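Local coordinates for protein PT26-6P (Thermococcus sp., PDB 2WB7) that is of unknown function but is encoded by an extrachromosomal mobile element and joins immunoglobulin-like domains to a helical domain, at residues A[236-239]-A[240-244]; A[414-417]-A[418-422]; A[510-513]-A[514-518]; A[147-150]-A[151-154]. All blocks are in the same frame, centred on the assembly; numbering follows the deposited sequence.

Interaction 1. Residues A[236-239]-A[240-244]; sequences GSLP and IKFLQ
The phenyl ring of F242 is packed on both faces. L238 lays CD1 over one face, 4.2 Å from the ring centroid and 15° off the ring normal, a CH-pi contact, while the CE methylene of K241 sits over the centre of the opposite face, 3.4 Å above the plane. At the edge, in the plane of the ring, stands the carbonyl oxygen of P239, 3.3 Å from F242 CD1, where the slightly positive ring hydrogens can meet it. The P239 ring runs alongside, its CD 3.8 Å from F242 CE1. F242 CG lies anti to the carbonyl carbon (chi1 -75°), which swings the ring back beneath the residues that precede it.

That fold-back goes with a single 3-10 turn, residues 240-243. P239 O accepts the first bond of the turn from F242 N at 3.1 Å, an almost straight N-H...O angle of 170°. A proline suits this place because it has no N-H to satisfy and its fixed phi helps set the chain for the turn. Upstream, S237 OG donates to L238 O at 2.9 Å, in the carbonyl plane and on a lone pair, and also bonds H276 N.

The amine of K241 forms salt bridges with D393 and D7, which probably helps to keep its aliphatic part stretched across the F242 ring. In the loop between strands 221-222 and 253-261, the contact is largely buried: P239 packs on M486 and Y490 of helix 471-499, and both L238 and P239 press on Y516 of helix 503-523.

Interaction 2. Residues A[414-417]-A[418-422]; sequences TTKA and MINSL
T414 and M418, a selenomethionine, stand one helical turn apart and point the same way, with T414 CG2 4.1 Å from SE of M418. Their backbones are joined as well: M418 N donates to T414 O at 2.8 Å. The next pair repeats the scheme, I419 N reaching T415 O at 2.9 Å, and N420 N gives K416 O a bond of 3.1 Å. S421 N to A417 O is weak at 3.3 Å.

Both threonine hydroxyls bond back into their own helix, T414 OG1 to the carbonyl of K410 and T415 OG1 to that of I411. With each OG1 beside its backbone N (chi1 -54° in both), the methyl lies anti to that N; T415 CG2 thus comes within 3.6 Å of I419 CD1. Threonine fits here because one branch meets a backbone oxygen and the other presents carbon to its neighbour.

M418 continues onto L399 of helix 393-404, and T415, M418 and I419 pack on helix 442-465, through L462 and I459. The chemistry is therefore divided: the threonine hydroxyls and most of the main-chain groups described are satisfied within helix 408-438, while threonine methyls and the long apolar side chains of M418 and I419 are what it offers to its neighbours in the helical domain.

Interaction 3. Residues A[510-513]-A[514-518]; sequences AEKA and KEYSN
K512 and E515 form an i to i+3 salt bridge on helix 503-523, the last helix of the helical domain. K512 NZ donates to E515 OE1 at 3.0 Å, meeting the syn side of the carboxylate 21° out of its plane. The lysine gets there by folding at chi2 and chi3, and the curled chain also sets CE 4.0 Å from CE2 of the Y516 ring.

The other oxygen of E515 faces a second acid. E511 OE2 and E515 OE2 are modelled 2.6 Å apart, two like charges close together, their carboxylate planes turned 68° from each other; the exact separation is doubtful at this resolution. Were E515 replaced by an alanine, K512 would probably lose its partner within the helix, keeping D12, and E511 the group it faces.

Further out, D12 probably helps to position this cluster: its carboxylate forms a salt bridge with K512 NZ and a hydrogen bond with Y516 OH. Tyrosine suits the site because its ring packs edge-to-face with Y490 of helix 471-499 while its hydroxyl reaches that acid. A513, small enough for close helix packing, lies against Y490 and Y491. Beneath the side chains the backbone holds the turn: Y516 N donates to K512 O at 3.0 Å with an N-H...O angle of 172°, and the same oxygen lies at the ring's edge, 3.2 Å from Y516 CD2.

Interaction 4. Residues A[147-150]-A[151-154]; sequences ISRE and LYDK
A serine N-cap opens helix 149-157 in the first immunoglobulin-like domain: S148 OG accepts from L151 N at 3.1 Å, with a nearly straight N-H...O angle of 171°. The hydroxyl lies between the backbone N and the carbonyl carbon (chi1 62°), which turns it over the end of the helix. Serine is apt here, since its short arm can take an amide proton of the first turn that has no carbonyl before it. Just ahead of the cap, I147 CG2 meets L151 CD2 at 4.2 Å, an apolar contact bracketing the cap.

The next residue, R149, forms an i to i+4 salt bridge with D153. R149 NE donates to D153 OD1 at 3.1 Å, on the syn side of the carboxylate; the two flat groups are turned 67° from each other. The arginine bends at chi2 to bring NE to OD1, leaving NH1 to bond the carbonyls of G317 and G501. With a leucine at R149, D153 is likely to be left without its cationic mate, and those two carbonyls without this donor.

Y152 points its hydroxyl to E378 and sets its ring edge-to-face with W156, while R149 and Y152 both pack on M319 of strand 319-331. L151 rests on Q137 and A141 of helix 135-144, and I147 on strand 301-314, so the first turn is wedged between a helix and the neighbouring sheet. D153 also closes on R149 through the backbone, its N donating to R149 O at 3.0 Å.

Overall arrangement
Interactions 1 and 3 touch directly: Y516 OH lies 3.5 Å from both P239 CD and L238 CD2, so the loop between strands 221-222 and 253-261 rests on the last helix, their centres about 14 Å apart. Y490 and M486 of helix 471-499 are shared by both. Interaction 2 lies farther along the helical domain, about 22 Å from interaction 1 and 23 Å from interaction 3 between centres, with no direct touch. Interaction 4 belongs to the first immunoglobulin-like domain and lies about 29 Å from interactions 1 and 3 between centres, yet R149 reaches G501, just ahead of the helix that holds interaction 3.

Interaction 1. Residues A[236-239]-A[240-244]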
# COMPACT_ATOMS: atom_id res chain seq x y z
N GLY A 236 9.46 0.43 12.13
CA GLY A 236 9.91 1.14 13.31
C GLY A 236 11.23 1.88 13.16
O GLY A 236 11.49 2.51 12.14
N SER A 237 12.06 1.83 14.19
CA SER A 237 13.24 2.65 14.23
C SER A 237 14.36 1.86 14.85
O SER A 237 14.13 1.05 15.74
CB SER A 237 12.98 3.87 15.10
OG SER A 237 14.14 4.64 15.30
N LEU A 238 15.58 2.08 14.39
CA LEU A 238 16.72 1.54 15.10
C LEU A 238 16.71 2.10 16.52
O LEU A 238 16.15 3.16 16.78
CB LEU A 238 18.01 1.92 14.37
CG LEU A 238 18.36 1.07 13.15
CD1 LEU A 238 19.49 1.72 12.37
CD2 LEU A 238 18.70 -0.39 13.53
N PRO A 239 17.33 1.39 17.47
CA PRO A 239 17.46 1.91 18.82
C PRO A 239 18.12 3.29 18.86
O PRO A 239 18.92 3.62 18.00
CB PRO A 239 18.35 0.87 19.50
CG PRO A 239 17.99 -0.42 18.80
CD PRO A 239 17.79 -0.00 17.36
N ILE A 240 17.80 4.09 19.87
CA ILE A 240 18.27 5.48 19.92
C ILE A 240 19.78 5.64 19.91
O ILE A 240 20.29 6.72 19.60
CB ILE A 240 17.69 6.26 21.14
CG1 ILE A 240 18.18 5.65 22.45
CG2 ILE A 240 16.18 6.30 21.06
CD1 ILE A 240 17.69 6.34 23.69
N LYS A 241 20.53 4.60 20.27
CA LYS A 241 21.99 4.75 20.25
C LYS A 241 22.49 5.17 18.88
O LYS A 241 23.56 5.76 18.76
CB LYS A 241 22.72 3.50 20.74
CG LYS A 241 22.70 2.35 19.78
CD LYS A 241 24.08 1.73 19.67
CE LYS A 241 24.44 1.51 18.22
NZ LYS A 241 25.90 1.53 18.02
N PHE A 242 21.71 4.89 17.83
CA PHE A 242 22.18 5.10 16.47
C PHE A 242 22.13 6.55 16.06
O PHE A 242 22.44 6.89 14.93
CB PHE A 242 21.42 4.22 15.48
CG PHE A 242 21.81 2.78 15.52
CD1 PHE A 242 21.09 1.87 16.26
CD2 PHE A 242 22.93 2.33 14.82
CE1 PHE A 242 21.45 0.53 16.30
CE2 PHE A 242 23.31 0.99 14.87
CZ PHE A 242 22.56 0.09 15.61
N LEU A 243 21.76 7.42 16.99
CA LEU A 243 21.75 8.85 16.75
C LEU A 243 23.17 9.42 16.72
O LEU A 243 23.44 10.36 15.98
CB LEU A 243 20.94 9.57 17.83
CG LEU A 243 19.44 9.74 17.60
CD1 LEU A 243 18.81 10.47 18.78
CD2 LEU A 243 19.18 10.47 16.28
N GLN A 244 24.07 8.88 17.54
CA GLN A 244 25.47 9.30 17.50
C GLN A 244 26.32 8.39 16.61
O GLN A 244 27.52 8.20 16.86
CB GLN A 244 26.09 9.36 18.91
CG GLN A 244 25.41 10.33 19.88
CD GLN A 244 24.58 9.62 20.94
OE1 GLN A 244 24.72 8.40 21.15
NE2 GLN A 244 23.72 10.38 21.64

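Interaction 2. Residues A[414-417]-A[418-422]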
# COMPACT_ATOMS: atom_id res chain seq x y z
N THR A 414 32.16 -2.06 36.88
CA THR A 414 31.34 -1.53 35.78
C THR A 414 30.02 -2.28 35.62
O THR A 414 28.95 -1.67 35.51
CB THR A 414 32.14 -1.63 34.47
OG1 THR A 414 33.39 -0.97 34.66
CG2 THR A 414 31.39 -1.01 33.28
N THR A 415 30.12 -3.60 35.58
CA THR A 415 28.97 -4.48 35.52
C THR A 415 27.96 -4.06 36.57
O THR A 415 26.79 -3.83 36.28
CB THR A 415 29.37 -5.92 35.85
OG1 THR A 415 30.45 -6.33 35.00
CG2 THR A 415 28.20 -6.85 35.65
N LYS A 416 28.43 -3.97 37.80
CA LYS A 416 27.61 -3.58 38.92
C LYS A 416 26.99 -2.21 38.70
O LYS A 416 25.82 -1.99 38.98
CB LYS A 416 28.44 -3.59 40.19
CG LYS A 416 27.66 -3.20 41.43
CD LYS A 416 28.57 -3.00 42.64
CE LYS A 416 27.76 -2.74 43.91
NZ LYS A 416 26.72 -1.67 43.72
N ALA A 417 27.78 -1.28 38.19
CA ALA A 417 27.28 0.06 37.92
C ALA A 417 26.13 0.02 36.91
O ALA A 417 25.07 0.63 37.11
CB ALA A 417 28.41 0.93 37.39
N MSE A 418 26.36 -0.70 35.82
CA MSE A 418 25.39 -0.85 34.75
C MSE A 418 24.12 -1.49 35.25
O MSE A 418 23.03 -1.10 34.85
CB MSE A 418 25.96 -1.70 33.62
CG MSE A 418 26.76 -0.91 32.62
SE MSE A 418 27.82 -2.10 31.53
CE MSE A 418 28.41 -0.82 30.20
N ILE A 419 24.28 -2.49 36.11
CA ILE A 419 23.15 -3.21 36.66
C ILE A 419 22.27 -2.31 37.51
O ILE A 419 21.05 -2.45 37.51
CB ILE A 419 23.60 -4.41 37.48
CG1 ILE A 419 24.06 -5.51 36.53
CG2 ILE A 419 22.45 -4.91 38.32
CD1 ILE A 419 24.96 -6.53 37.18
N ASN A 420 22.87 -1.37 38.22
CA ASN A 420 22.09 -0.40 38.97
C ASN A 420 21.22 0.43 38.05
O ASN A 420 20.07 0.73 38.36
CB ASN A 420 22.99 0.51 39.79
CG ASN A 420 23.38 -0.11 41.12
OD1 ASN A 420 22.74 -1.07 41.57
ND2 ASN A 420 24.43 0.42 41.75
N SER A 421 21.78 0.81 36.92
CA SER A 421 21.04 1.60 35.96
C SER A 421 19.87 0.83 35.38
O SER A 421 18.79 1.38 35.22
CB SER A 421 21.98 2.07 34.86
OG SER A 421 22.80 3.12 35.33
N LEU A 422 20.07 -0.45 35.09
CA LEU A 422 18.99 -1.29 34.58
C LEU A 422 17.90 -1.53 35.63
O LEU A 422 16.70 -1.51 35.32
CB LEU A 422 19.52 -2.62 34.06
CG LEU A 422 20.40 -2.45 32.81
CD1 LEU A 422 21.09 -3.74 32.45
CD2 LEU A 422 19.60 -1.92 31.64

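Interaction 3. Residues A[510-513]-A[514-518]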
# COMPACT_ATOMS: atom_id res chain seq x y z
N ALA A 510 6.35 -3.04 19.77
CA ALA A 510 6.29 -4.35 20.42
C ALA A 510 6.86 -5.43 19.54
O ALA A 510 7.52 -6.35 20.02
CB ALA A 510 4.88 -4.70 20.85
N GLU A 511 6.63 -5.32 18.23
CA GLU A 511 7.20 -6.26 17.27
C GLU A 511 8.72 -6.17 17.18
O GLU A 511 9.42 -7.19 17.08
CB GLU A 511 6.60 -6.03 15.90
CG GLU A 511 7.44 -6.58 14.76
CD GLU A 511 7.49 -8.10 14.74
OE1 GLU A 511 6.52 -8.73 15.24
OE2 GLU A 511 8.50 -8.67 14.25
N LYS A 512 9.23 -4.94 17.19
CA LYS A 512 10.68 -4.73 17.21
C LYS A 512 11.26 -5.35 18.46
O LYS A 512 12.33 -5.97 18.41
CB LYS A 512 11.03 -3.25 17.20
CG LYS A 512 10.63 -2.54 15.92
CD LYS A 512 11.10 -3.34 14.71
CE LYS A 512 12.54 -3.02 14.34
NZ LYS A 512 12.98 -3.84 13.16
N ALA A 513 10.56 -5.18 19.58
CA ALA A 513 10.96 -5.80 20.84
C ALA A 513 11.18 -7.29 20.63
O ALA A 513 12.27 -7.81 20.84
CB ALA A 513 9.92 -5.56 21.91
N LYS A 514 10.13 -7.97 20.19
CA LYS A 514 10.22 -9.42 20.00
C LYS A 514 11.44 -9.77 19.15
O LYS A 514 12.09 -10.79 19.37
CB LYS A 514 8.94 -9.95 19.37
CG LYS A 514 8.92 -11.45 19.21
CD LYS A 514 8.90 -12.15 20.59
CE LYS A 514 9.49 -13.59 20.50
NZ LYS A 514 8.87 -14.44 19.41
N GLU A 515 11.75 -8.91 18.19
CA GLU A 515 12.83 -9.22 17.24
C GLU A 515 14.19 -9.15 17.90
O GLU A 515 14.97 -10.10 17.83
CB GLU A 515 12.78 -8.27 16.05
CG GLU A 515 11.67 -8.58 15.07
CD GLU A 515 11.57 -7.52 13.98
OE1 GLU A 515 12.51 -6.69 13.86
OE2 GLU A 515 10.54 -7.50 13.25
N TYR A 516 14.49 -8.02 18.55
CA TYR A 516 15.75 -7.83 19.24
C TYR A 516 15.92 -8.81 20.41
O TYR A 516 17.02 -9.27 20.71
CB TYR A 516 15.86 -6.38 19.72
CG TYR A 516 16.19 -5.42 18.61
CD1 TYR A 516 17.36 -4.66 18.62
CD2 TYR A 516 15.32 -5.28 17.52
CE1 TYR A 516 17.65 -3.78 17.58
CE2 TYR A 516 15.61 -4.41 16.49
CZ TYR A 516 16.77 -3.67 16.52
OH TYR A 516 17.04 -2.82 15.48
N SER A 517 14.83 -9.12 21.08
CA SER A 517 14.90 -10.12 22.11
C SER A 517 15.36 -11.45 21.51
O SER A 517 16.24 -12.10 22.06
CB SER A 517 13.56 -10.26 22.81
OG SER A 517 13.61 -11.32 23.74
N ASN A 518 14.80 -11.84 20.37
CA ASN A 518 15.23 -13.08 19.75
C ASN A 518 16.67 -13.03 19.25
O ASN A 518 17.38 -14.03 19.27
CB ASN A 518 14.28 -13.51 18.62
CG ASN A 518 12.88 -13.81 19.13
OD1 ASN A 518 11.93 -13.88 18.35
ND2 ASN A 518 12.74 -13.98 20.43

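Interaction 4. Residues A[147-150]-A[151-154]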
# COMPACT_ATOMS: atom_id res chain seq x y z
N ILE A 147 -5.74 17.32 8.58
CA ILE A 147 -5.96 15.89 8.74
C ILE A 147 -6.16 15.56 10.20
O ILE A 147 -5.24 15.65 10.99
CB ILE A 147 -4.76 15.07 8.26
CG1 ILE A 147 -4.35 15.50 6.85
CG2 ILE A 147 -5.07 13.58 8.33
CD1 ILE A 147 -2.99 15.01 6.46
N SER A 148 -7.38 15.16 10.56
CA SER A 148 -7.73 14.86 11.93
C SER A 148 -7.52 13.39 12.19
O SER A 148 -7.34 12.60 11.26
CB SER A 148 -9.20 15.18 12.17
OG SER A 148 -10.04 14.39 11.33
N ARG A 149 -7.55 13.01 13.46
CA ARG A 149 -7.50 11.62 13.81
C ARG A 149 -8.74 10.92 13.24
O ARG A 149 -8.73 9.71 13.00
CB ARG A 149 -7.46 11.49 15.33
CG ARG A 149 -7.30 10.07 15.82
CD ARG A 149 -5.93 9.52 15.45
NE ARG A 149 -5.83 8.09 15.69
CZ ARG A 149 -5.32 7.58 16.81
NH1 ARG A 149 -4.88 8.39 17.76
NH2 ARG A 149 -5.25 6.26 16.97
N GLU A 150 -9.81 11.68 13.06
CA GLU A 150 -11.07 11.13 12.57
C GLU A 150 -10.91 10.61 11.15
O GLU A 150 -11.13 9.44 10.88
CB GLU A 150 -12.17 12.20 12.59
CG GLU A 150 -12.71 12.57 13.99
CD GLU A 150 -11.61 13.06 14.97
OE1 GLU A 150 -11.37 12.36 16.00
OE2 GLU A 150 -11.00 14.14 14.72
N LEU A 151 -10.54 11.52 10.25
CA LEU A 151 -10.25 11.17 8.87
C LEU A 151 -9.22 10.05 8.82
O LEU A 151 -9.33 9.09 8.06
CB LEU A 151 -9.70 12.39 8.13
CG LEU A 151 -9.20 12.11 6.72
CD1 LEU A 151 -10.34 11.56 5.89
CD2 LEU A 151 -8.63 13.36 6.07
N TYR A 152 -8.21 10.21 9.66
CA TYR A 152 -7.06 9.34 9.63
C TYR A 152 -7.47 7.89 9.87
O TYR A 152 -7.06 7.00 9.13
CB TYR A 152 -6.05 9.77 10.69
CG TYR A 152 -4.94 8.79 10.83
CD1 TYR A 152 -3.76 8.94 10.09
CD2 TYR A 152 -5.07 7.68 11.66
CE1 TYR A 152 -2.74 8.02 10.20
CE2 TYR A 152 -4.05 6.75 11.77
CZ TYR A 152 -2.90 6.93 11.04
OH TYR A 152 -1.90 6.00 11.16
N ASP A 153 -8.27 7.67 10.91
CA ASP A 153 -8.77 6.34 11.22
C ASP A 153 -9.64 5.88 10.08
O ASP A 153 -9.61 4.72 9.67
CB ASP A 153 -9.64 6.36 12.47
CG ASP A 153 -8.89 6.79 13.72
OD1 ASP A 153 -7.67 6.50 13.81
OD2 ASP A 153 -9.53 7.39 14.62
N LYS A 154 -10.42 6.81 9.56
CA LYS A 154 -11.39 6.50 8.53
C LYS A 154 -10.69 5.92 7.33
O LYS A 154 -11.19 4.99 6.69
CB LYS A 154 -12.14 7.76 8.15
CG LYS A 154 -13.43 7.48 7.45
CD LYS A 154 -14.17 8.77 7.15
CE LYS A 154 -15.47 8.46 6.42
NZ LYS A 154 -16.13 9.74 6.02